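Local atomic coordinates of T-lymphoma invasion and metastasis-inducing protein 1 (Homo sapiens, PDB entry 4K2P), a protein that acts as a guanine nucleotide exchange factor for Rac and, through its PH-CC-Ex region, probably binds phosphoinositides and protein partners such as Par-3. Residues Gly45-Phe50 with Ala68-Asn73; Phe87-Ser92 with Phe101-Gln106; Gln146-Asp151 with Gln187-Leu192. The protein carries 5 engineered substitutions. One frame throughout, in Å; residues are numbered along the deposited sequence.

Contacts 1 and 2 both belong to the curved antiparallel sheet of the PH domain. Contact 3 pairs two long helices of the CC-Ex region, across the centre of the chain from both. In contacts 1 and 2, backbone hydrogen bonds join the strands. Contact 1 runs on into loop, contact 2 through a loop to the start of helix 106-128. Their buried sides meet: Leu-48 and Phe-50 of contact 1 pack on Phe-101 of contact 2, and Val-71 packs on Leu-91. Both also have exposed residues, such as Trp-70 and Gln-106. Contact 3 has no hydrogen bond between its segments. It relies on side chains: a buried isoleucine beside a partly exposed phenylalanine.

Contact 1: residues Gly45-Phe50 with Ala68-Asn73; sequences GCTLFF and AVWVEN
The Phe-49 ring meets Ala-68 obliquely, with Ala-68 CB 3.8 Å from Phe-49 CD1. Over one face of this ring sits Thr-47 CG2, from the same strand. Thr-47 CG2 also touches Ala-68 CB, at 3.7 Å, so the three side chains form one patch. The Phe-50 ring lies on the other side of the sheet. It has Ala-68 CA at its edge, and its CE1 comes obliquely to 3.5 Å from Val-69 CG2. The Trp-70 indole has Glu-72 CB over one face and Thr-47 OG1 at its edge. Its CD1 is 3.5 Å from Cys-46 O.

These residues join strands 47-51 and 67-70 of the PH-domain sheet, which run antiparallel. Leu-48 and Val-69 form a hydrogen-bonded pair, each N-H reaching the other's carbonyl oxygen. Beyond the strand, Val-71 N gives a nearly straight bond of 3.0 Å to Cys-46 O. Val-71 CG2 stands between its own N and carbonyl carbon (CG1 chi1 -57°), which brings it to 3.3 Å from that same oxygen. Val-71 CG1 is then turned to Leu-48 CD1, 3.9 Å away, and the leucine and valine branches meet roughly perpendicular to each other. Cys-46 SG lies 3.4 Å from Glu-72 CG.

Leu-48 also packs on Val-41 and Leu-43 of strand 37-44, and Val-69 on Phe-99 of strand 98-102. The carboxylate of Glu-72 turns to Arg-126, a long and weak ion pair. The main chain supplies the polar bonds between the segments, and these probably set the register. The apolar side chains on the Leu-48 and Val-69 face tie the pair to the core.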
loop_
_atom_site.group_PDB
_atom_site.type_symbol
_atom_site.label_atom_id
_atom_site.label_comp_id
_atom_site.label_asym_id
_atom_site.label_seq_id
_atom_site.Cartn_x
_atom_site.Cartn_y
_atom_site.Cartn_z
ATOM N N GLY A 45 5.613 2.168 -17.194
ATOM C CA GLY A 45 4.753 3.171 -16.609
ATOM C C GLY A 45 4.401 2.717 -15.209
ATOM O O GLY A 45 5.280 2.350 -14.432
ATOM N N CYS A 46 3.111 2.690 -14.908
ATOM C CA CYS A 46 2.644 2.307 -13.591
ATOM C C CYS A 46 1.854 1.006 -13.674
ATOM O O CYS A 46 0.851 0.816 -12.985
ATOM C CB CYS A 46 1.816 3.439 -12.985
ATOM S SG CYS A 46 2.497 4.018 -11.424
ATOM N N THR A 47 2.333 0.108 -14.529
ATOM C CA THR A 47 1.706 -1.190 -14.724
ATOM C C THR A 47 2.747 -2.300 -14.716
ATOM O O THR A 47 3.799 -2.189 -15.340
ATOM C CB THR A 47 0.920 -1.228 -16.052
ATOM O OG1 THR A 47 -0.027 -0.160 -16.069
ATOM C CG2 THR A 47 0.186 -2.550 -16.226
ATOM N N LEU A 48 2.468 -3.353 -13.958
ATOM C CA LEU A 48 3.240 -4.576 -14.018
ATOM C C LEU A 48 2.601 -5.516 -15.025
ATOM O O LEU A 48 1.449 -5.892 -14.875
ATOM C CB LEU A 48 3.314 -5.260 -12.644
ATOM C CG LEU A 48 4.171 -4.600 -11.571
ATOM C CD1 LEU A 48 3.960 -5.316 -10.243
ATOM C CD2 LEU A 48 5.625 -4.608 -11.950
ATOM N N PHE A 49 3.355 -5.876 -16.056
ATOM C CA PHE A 49 2.919 -6.829 -17.065
ATOM C C PHE A 49 3.543 -8.188 -16.793
ATOM O O PHE A 49 4.740 -8.296 -16.538
ATOM C CB PHE A 49 3.299 -6.336 -18.460
ATOM C CG PHE A 49 2.623 -5.058 -18.848
ATOM C CD1 PHE A 49 1.369 -5.074 -19.426
ATOM C CD2 PHE A 49 3.235 -3.840 -18.617
ATOM C CE1 PHE A 49 0.734 -3.896 -19.782
ATOM C CE2 PHE A 49 2.606 -2.651 -18.972
ATOM C CZ PHE A 49 1.354 -2.683 -19.550
ATOM N N PHE A 50 2.722 -9.225 -16.872
ATOM C CA PHE A 50 3.143 -10.583 -16.560
ATOM C C PHE A 50 3.128 -11.418 -17.823
ATOM O O PHE A 50 2.094 -11.535 -18.473
ATOM C CB PHE A 50 2.223 -11.194 -15.501
ATOM C CG PHE A 50 2.253 -10.474 -14.185
ATOM C CD1 PHE A 50 1.692 -9.224 -14.052
ATOM C CD2 PHE A 50 2.827 -11.058 -13.077
ATOM C CE1 PHE A 50 1.722 -8.564 -12.839
ATOM C CE2 PHE A 50 2.857 -10.400 -11.862
ATOM C CZ PHE A 50 2.302 -9.155 -11.745
ATOM N N ALA A 68 -2.133 -7.951 -16.462
ATOM C CA ALA A 68 -1.463 -6.744 -16.000
ATOM C C ALA A 68 -2.061 -6.269 -14.681
ATOM O O ALA A 68 -3.262 -6.393 -14.458
ATOM C CB ALA A 68 -1.567 -5.655 -17.055
ATOM N N VAL A 69 -1.210 -5.742 -13.811
ATOM C CA VAL A 69 -1.632 -5.206 -12.528
ATOM C C VAL A 69 -1.264 -3.737 -12.478
ATOM O O VAL A 69 -0.102 -3.371 -12.615
ATOM C CB VAL A 69 -0.974 -5.952 -11.343
ATOM C CG1 VAL A 69 -1.438 -5.365 -10.019
ATOM C CG2 VAL A 69 -1.295 -7.445 -11.404
ATOM N N TRP A 70 -2.273 -2.904 -12.284
ATOM C CA TRP A 70 -2.102 -1.464 -12.150
ATOM C C TRP A 70 -1.595 -1.132 -10.754
ATOM O O TRP A 70 -2.233 -1.492 -9.774
ATOM C CB TRP A 70 -3.433 -0.774 -12.424
ATOM C CG TRP A 70 -3.397 0.720 -12.441
ATOM C CD1 TRP A 70 -2.550 1.523 -13.151
ATOM C CD2 TRP A 70 -4.272 1.593 -11.722
ATOM N NE1 TRP A 70 -2.844 2.844 -12.910
ATOM C CE2 TRP A 70 -3.897 2.913 -12.038
ATOM C CE3 TRP A 70 -5.337 1.385 -10.837
ATOM C CZ2 TRP A 70 -4.545 4.021 -11.497
ATOM C CZ3 TRP A 70 -5.978 2.484 -10.301
ATOM C CH2 TRP A 70 -5.582 3.786 -10.635
ATOM N N VAL A 71 -0.463 -0.442 -10.657
ATOM C CA VAL A 71 0.203 -0.273 -9.367
ATOM C C VAL A 71 0.370 1.183 -8.949
ATOM O O VAL A 71 1.160 1.469 -8.050
ATOM C CB VAL A 71 1.605 -0.940 -9.367
ATOM C CG1 VAL A 71 1.480 -2.414 -9.716
ATOM C CG2 VAL A 71 2.550 -0.250 -10.323
ATOM N N GLU A 72 -0.377 2.094 -9.570
ATOM C CA GLU A 72 -0.394 3.484 -9.111
ATOM C C GLU A 72 -0.816 3.501 -7.649
ATOM O O GLU A 72 -1.710 2.762 -7.258
ATOM C CB GLU A 72 -1.351 4.356 -9.940
ATOM C CG GLU A 72 -0.685 5.112 -11.081
ATOM C CD GLU A 72 -1.623 6.063 -11.828
ATOM O OE1 GLU A 72 -2.502 6.690 -11.200
ATOM O OE2 GLU A 72 -1.473 6.180 -13.062
ATOM N N ASN A 73 -0.133 4.304 -6.845
ATOM C CA ASN A 73 -0.480 4.505 -5.435
ATOM C C ASN A 73 -0.427 3.208 -4.624
ATOM O O ASN A 73 -1.212 3.002 -3.703
ATOM C CB ASN A 73 -1.861 5.162 -5.311
ATOM C CG ASN A 73 -1.878 6.582 -5.850
ATOM O OD1 ASN A 73 -0.992 7.382 -5.553
ATOM N ND2 ASN A 73 -2.886 6.901 -6.644
#

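Contact 2: residues Phe87-Ser92 with Phe101-Gln106; sequences FVFCLS and FQTTSQ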
loop_
_atom_site.group_PDB
_atom_site.type_symbol
_atom_site.label_atom_id
_atom_site.label_comp_id
_atom_site.label_asym_id
_atom_site.label_seq_id
_atom_site.Cartn_x
_atom_site.Cartn_y
_atom_site.Cartn_z
ATOM N N PHE A 87 13.485 -13.665 0.419
ATOM C CA PHE A 87 13.427 -12.668 -0.648
ATOM C C PHE A 87 12.030 -12.480 -1.216
ATOM O O PHE A 87 11.850 -12.259 -2.415
ATOM C CB PHE A 87 14.414 -13.049 -1.748
ATOM C CG PHE A 87 15.761 -13.412 -1.219
ATOM C CD1 PHE A 87 16.374 -12.606 -0.275
ATOM C CD2 PHE A 87 16.402 -14.566 -1.623
ATOM C CE1 PHE A 87 17.617 -12.937 0.241
ATOM C CE2 PHE A 87 17.642 -14.898 -1.109
ATOM C CZ PHE A 87 18.245 -14.078 -0.173
ATOM N N VAL A 88 11.048 -12.532 -0.322
ATOM C CA VAL A 88 9.666 -12.242 -0.658
ATOM C C VAL A 88 9.380 -10.762 -0.416
ATOM O O VAL A 88 9.850 -10.196 0.565
ATOM C CB VAL A 88 8.689 -13.112 0.171
ATOM C CG1 VAL A 88 7.241 -12.764 -0.138
ATOM C CG2 VAL A 88 8.944 -14.580 -0.099
ATOM N N PHE A 89 8.677 -10.121 -1.341
ATOM C CA PHE A 89 8.087 -8.808 -1.084
ATOM C C PHE A 89 6.625 -8.820 -1.490
ATOM O O PHE A 89 6.197 -9.690 -2.230
ATOM C CB PHE A 89 8.852 -7.686 -1.796
ATOM C CG PHE A 89 8.992 -7.857 -3.291
ATOM C CD1 PHE A 89 10.008 -8.630 -3.825
ATOM C CD2 PHE A 89 8.150 -7.182 -4.161
ATOM C CE1 PHE A 89 10.152 -8.759 -5.201
ATOM C CE2 PHE A 89 8.290 -7.303 -5.522
ATOM C CZ PHE A 89 9.295 -8.090 -6.046
ATOM N N CYS A 90 5.860 -7.858 -0.977
ATOM C CA CYS A 90 4.413 -7.828 -1.131
ATOM C C CYS A 90 3.993 -6.463 -1.654
ATOM O O CYS A 90 4.356 -5.438 -1.076
ATOM C CB CYS A 90 3.717 -8.126 0.202
ATOM S SG CYS A 90 1.905 -8.071 0.139
ATOM N N LEU A 91 3.275 -6.447 -2.772
ATOM C CA LEU A 91 2.682 -5.220 -3.288
ATOM C C LEU A 91 1.217 -5.180 -2.920
ATOM O O LEU A 91 0.495 -6.136 -3.154
ATOM C CB LEU A 91 2.848 -5.124 -4.813
ATOM C CG LEU A 91 2.370 -3.814 -5.462
ATOM C CD1 LEU A 91 3.211 -3.458 -6.668
ATOM C CD2 LEU A 91 0.909 -3.883 -5.876
ATOM N N SER A 92 0.774 -4.082 -2.320
ATOM C CA SER A 92 -0.646 -3.836 -2.123
ATOM C C SER A 92 -1.016 -2.605 -2.941
ATOM O O SER A 92 -0.363 -1.579 -2.841
ATOM C CB SER A 92 -0.982 -3.644 -0.641
ATOM O OG SER A 92 -0.038 -2.800 0.002
ATOM N N PHE A 101 5.643 -11.666 -4.245
ATOM C CA PHE A 101 6.677 -11.868 -5.244
ATOM C C PHE A 101 7.920 -12.428 -4.558
ATOM O O PHE A 101 8.253 -11.993 -3.459
ATOM C CB PHE A 101 7.040 -10.560 -5.943
ATOM C CG PHE A 101 5.896 -9.877 -6.619
ATOM C CD1 PHE A 101 5.572 -10.162 -7.940
ATOM C CD2 PHE A 101 5.169 -8.911 -5.952
ATOM C CE1 PHE A 101 4.528 -9.508 -8.570
ATOM C CE2 PHE A 101 4.127 -8.252 -6.578
ATOM C CZ PHE A 101 3.805 -8.551 -7.888
ATOM N N GLN A 102 8.597 -13.384 -5.194
ATOM C CA GLN A 102 9.880 -13.877 -4.701
ATOM C C GLN A 102 10.965 -13.649 -5.752
ATOM O O GLN A 102 10.810 -14.031 -6.919
ATOM C CB GLN A 102 9.813 -15.365 -4.343
ATOM C CG GLN A 102 11.107 -15.904 -3.687
ATOM C CD GLN A 102 11.167 -17.424 -3.625
ATOM O OE1 GLN A 102 10.555 -18.117 -4.437
ATOM N NE2 GLN A 102 11.916 -17.947 -2.660
ATOM N N THR A 103 12.053 -13.020 -5.319
ATOM C CA THR A 103 13.226 -12.802 -6.150
ATOM C C THR A 103 14.426 -13.593 -5.568
ATOM O O THR A 103 14.236 -14.517 -4.770
ATOM C CB THR A 103 13.517 -11.286 -6.266
ATOM O OG1 THR A 103 14.566 -11.048 -7.212
ATOM C CG2 THR A 103 13.879 -10.696 -4.914
ATOM N N THR A 104 15.646 -13.235 -5.965
ATOM C CA THR A 104 16.814 -14.100 -5.806
ATOM C C THR A 104 17.771 -13.668 -4.707
ATOM O O THR A 104 18.608 -14.452 -4.278
ATOM C CB THR A 104 17.621 -14.166 -7.118
ATOM O OG1 THR A 104 17.781 -12.838 -7.636
ATOM C CG2 THR A 104 16.906 -15.016 -8.148
ATOM N N SER A 105 17.665 -12.419 -4.267
ATOM C CA SER A 105 18.575 -11.888 -3.258
ATOM C C SER A 105 18.009 -10.637 -2.623
ATOM O O SER A 105 17.022 -10.080 -3.091
ATOM C CB SER A 105 19.948 -11.576 -3.867
ATOM O OG SER A 105 19.864 -10.507 -4.793
ATOM N N GLN A 106 18.644 -10.191 -1.550
ATOM C CA GLN A 106 18.216 -8.983 -0.862
ATOM C C GLN A 106 18.411 -7.768 -1.765
ATOM O O GLN A 106 17.588 -6.850 -1.780
ATOM C CB GLN A 106 18.993 -8.817 0.450
ATOM C CG GLN A 106 18.618 -7.575 1.245
ATOM C CD GLN A 106 17.137 -7.510 1.561
ATOM O OE1 GLN A 106 16.469 -8.535 1.694
ATOM N NE2 GLN A 106 16.614 -6.299 1.668
#
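Phe-89 and Phe-101 are a hydrogen-bonded pair in the antiparallel beta hairpin of strands 88-92 and 98-102, part of the PH-domain sheet. Their rings are nearly parallel, with planes 19° apart. An offset leaves the ring centroids 5.2 Å apart, with little face-to-face overlap. It is Phe-101 CB that lies over the Phe-89 face, 3.3 Å from Phe-89 CZ. The Phe-89 ring gets there because its CG stands between the backbone N and the carbonyl carbon (chi1 56°). At the edge of the Phe-101 ring, CE2 is 3.8 Å from Leu-91 CB.

A second aromatic contact forms where the hairpin runs out. Ser-105 CA sits 3.5 Å from the centroid of the Phe-87 ring, almost exactly over the middle of the face, in a CH-pi contact. Around the same ring, Thr-104 O approaches CE2, and Gln-106 N is 3.4 Å from Phe-87 CE1. If Phe-87 were replaced by an alanine, the CA-H of Ser-105 would probably lose the ring face it packs on, and a gap would be likely to open beside the start of helix 106-128.

The backbone sets these groups in place. Thr-103 N bonds to Phe-87 O at 3.0 Å, extending the ladder past the last strand pair. Ser-105 is the N-cap of helix 106-128, its OG bonded to Glu-108 N. That helix backs the buried side, where Trp-112 meets the Phe-89 ring and Ile-116 touches Leu-91. Gln-102 NE2 reaches back to Asp-86 O, just ahead of the strand. Phe-101 O accepts the N-H of Phe-89 and also meets the Val-88 CA-H, with Val-88 CA 3.1 Å away.

Contact 3: residues Gln146-Asp151 with Gln187-Leu192; sequences QKIDMD and QFQMDL
Ile-148 and Phe-188 form the centre of an antiparallel helix-helix contact. It lies in the helical hairpin made by helices 133-161 and 168-203, in the coiled-coil part of the CC-Ex region. The segment axes come within 9.9 Å, at 158° between their directions. No hydrogen bond crosses between the two segments.

The two central side chains lie alongside each other, pointing opposite ways, with Ile-148 CG1 3.5 Å from Phe-188 CB. With CG1 anti to its carbonyl carbon (chi1 -73°) and the chain extended from there, Ile-148 carries CD1 on to Leu-192 CD2, 3.7 Å away. On the other branch, Ile-148 CG2 touches Gln-189 NE2 at 3.7 Å. A kink in the Gln-189 chain (chi2 -73°) lays its amide beside Ile-148.

The Phe-188 ring takes Lys-147 CB over one face, 4.0 Å from the ring centroid, as a CH-pi contact. Lys-147 CD also lies near the ring, so the lysine lends its carbon chain. Its charged end is not in contact with Asp-191, although the opposite charges may still attract at longer range.

Leu-144 of helix 133-161 also touches Phe-188. A calcium ion lies about 7 Å from the side chain of Asp-151, too far for direct coordination. OD2 of the buried Asp-151 accepts a hydrogen bond from Asn-184 ND2 and lies 3.6 Å from Phe-188 CE2.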
loop_
_atom_site.group_PDB
_atom_site.type_symbol
_atom_site.label_atom_id
_atom_site.label_comp_id
_atom_site.label_asym_id
_atom_site.label_seq_id
_atom_site.Cartn_x
_atom_site.Cartn_y
_atom_site.Cartn_z
ATOM N N GLN A 146 -0.291 18.171 8.492
ATOM C CA GLN A 146 -1.190 19.233 8.937
ATOM C C GLN A 146 -2.598 18.674 9.152
ATOM O O GLN A 146 -3.261 19.004 10.136
ATOM C CB GLN A 146 -1.228 20.385 7.923
ATOM C CG GLN A 146 0.009 21.275 7.935
ATOM C CD GLN A 146 0.049 22.266 6.772
ATOM O OE1 GLN A 146 -0.460 21.995 5.679
ATOM N NE2 GLN A 146 0.644 23.430 7.013
ATOM N N LYS A 147 -3.036 17.803 8.247
ATOM C CA LYS A 147 -4.358 17.197 8.332
ATOM C C LYS A 147 -4.456 16.258 9.521
ATOM O O LYS A 147 -5.500 16.173 10.165
ATOM C CB LYS A 147 -4.697 16.446 7.038
ATOM C CG LYS A 147 -5.132 17.374 5.908
ATOM C CD LYS A 147 -5.577 16.643 4.648
ATOM C CE LYS A 147 -4.418 16.040 3.893
ATOM N NZ LYS A 147 -4.830 15.537 2.544
ATOM N N ILE A 148 -3.359 15.576 9.823
ATOM C CA ILE A 148 -3.319 14.650 10.941
ATOM C C ILE A 148 -3.394 15.429 12.245
ATOM O O ILE A 148 -4.081 15.024 13.177
ATOM C CB ILE A 148 -2.039 13.780 10.907
ATOM C CG1 ILE A 148 -2.141 12.747 9.788
ATOM C CG2 ILE A 148 -1.808 13.071 12.233
ATOM C CD1 ILE A 148 -0.804 12.109 9.412
ATOM N N ASP A 149 -2.667 16.533 12.312
ATOM C CA ASP A 149 -2.640 17.346 13.510
ATOM C C ASP A 149 -4.047 17.853 13.837
ATOM O O ASP A 149 -4.501 17.781 14.980
ATOM C CB ASP A 149 -1.676 18.521 13.335
ATOM C CG ASP A 149 -1.525 19.341 14.603
ATOM O OD1 ASP A 149 -1.217 18.750 15.663
ATOM O OD2 ASP A 149 -1.721 20.574 14.541
ATOM N N MET A 150 -4.734 18.333 12.809
ATOM C CA MET A 150 -6.064 18.907 12.955
ATOM C C MET A 150 -7.067 17.844 13.415
ATOM O O MET A 150 -7.781 18.052 14.394
ATOM C CB MET A 150 -6.507 19.550 11.632
ATOM C CG MET A 150 -7.917 20.124 11.638
ATOM S SD MET A 150 -8.167 21.345 12.949
ATOM C CE MET A 150 -7.085 22.656 12.391
ATOM N N ASP A 151 -7.101 16.693 12.745
ATOM C CA ASP A 151 -8.088 15.673 13.095
ATOM C C ASP A 151 -7.789 15.023 14.447
ATOM O O ASP A 151 -8.710 14.573 15.133
ATOM C CB ASP A 151 -8.173 14.605 12.002
ATOM C CG ASP A 151 -9.136 14.984 10.895
ATOM O OD1 ASP A 151 -9.427 16.195 10.746
ATOM O OD2 ASP A 151 -9.588 14.077 10.160
ATOM N N GLN A 187 -6.443 6.661 7.390
ATOM C CA GLN A 187 -6.237 6.957 5.979
ATOM C C GLN A 187 -5.044 7.888 5.806
ATOM O O GLN A 187 -4.212 7.678 4.926
ATOM C CB GLN A 187 -7.504 7.579 5.391
ATOM C CG GLN A 187 -7.407 8.085 3.950
ATOM C CD GLN A 187 -7.327 6.967 2.932
ATOM O OE1 GLN A 187 -8.325 6.300 2.648
ATOM N NE2 GLN A 187 -6.142 6.765 2.360
ATOM N N PHE A 188 -4.953 8.901 6.662
ATOM C CA PHE A 188 -3.905 9.904 6.566
ATOM C C PHE A 188 -2.541 9.293 6.877
ATOM O O PHE A 188 -1.552 9.623 6.224
ATOM C CB PHE A 188 -4.155 11.076 7.523
ATOM C CG PHE A 188 -5.303 11.975 7.135
ATOM C CD1 PHE A 188 -5.710 12.107 5.817
ATOM C CD2 PHE A 188 -5.961 12.716 8.101
ATOM C CE1 PHE A 188 -6.763 12.947 5.479
ATOM C CE2 PHE A 188 -7.013 13.550 7.764
ATOM C CZ PHE A 188 -7.407 13.667 6.448
ATOM N N GLN A 189 -2.491 8.420 7.881
ATOM C CA GLN A 189 -1.236 7.817 8.317
ATOM C C GLN A 189 -0.735 6.827 7.283
ATOM O O GLN A 189 0.467 6.646 7.118
ATOM C CB GLN A 189 -1.395 7.115 9.661
ATOM C CG GLN A 189 -1.636 8.050 10.830
ATOM C CD GLN A 189 -0.399 8.816 11.232
ATOM O OE1 GLN A 189 0.661 8.674 10.630
ATOM N NE2 GLN A 189 -0.530 9.639 12.251
ATOM N N MET A 190 -1.673 6.159 6.631
ATOM C CA MET A 190 -1.363 5.244 5.558
ATOM C C MET A 190 -0.792 6.031 4.367
ATOM O O MET A 190 0.199 5.622 3.768
ATOM C CB MET A 190 -2.615 4.463 5.153
ATOM C CG MET A 190 -2.384 3.388 4.122
ATOM S SD MET A 190 -1.243 2.103 4.668
ATOM C CE MET A 190 -2.132 1.430 6.080
ATOM N N ASP A 191 -1.405 7.166 4.039
ATOM C CA ASP A 191 -0.946 7.983 2.913
ATOM C C ASP A 191 0.432 8.569 3.197
ATOM O O ASP A 191 1.291 8.621 2.324
ATOM C CB ASP A 191 -1.944 9.099 2.608
ATOM C CG ASP A 191 -3.185 8.597 1.886
ATOM O OD1 ASP A 191 -3.108 7.573 1.180
ATOM O OD2 ASP A 191 -4.248 9.224 2.026
ATOM N N LEU A 192 0.640 8.980 4.440
ATOM C CA LEU A 192 1.905 9.556 4.875
ATOM C C LEU A 192 3.036 8.531 4.798
ATOM O O LEU A 192 4.145 8.846 4.375
ATOM C CB LEU A 192 1.763 10.084 6.302
ATOM C CG LEU A 192 3.002 10.695 6.954
ATOM C CD1 LEU A 192 3.572 11.805 6.107
ATOM C CD2 LEU A 192 2.656 11.198 8.341
#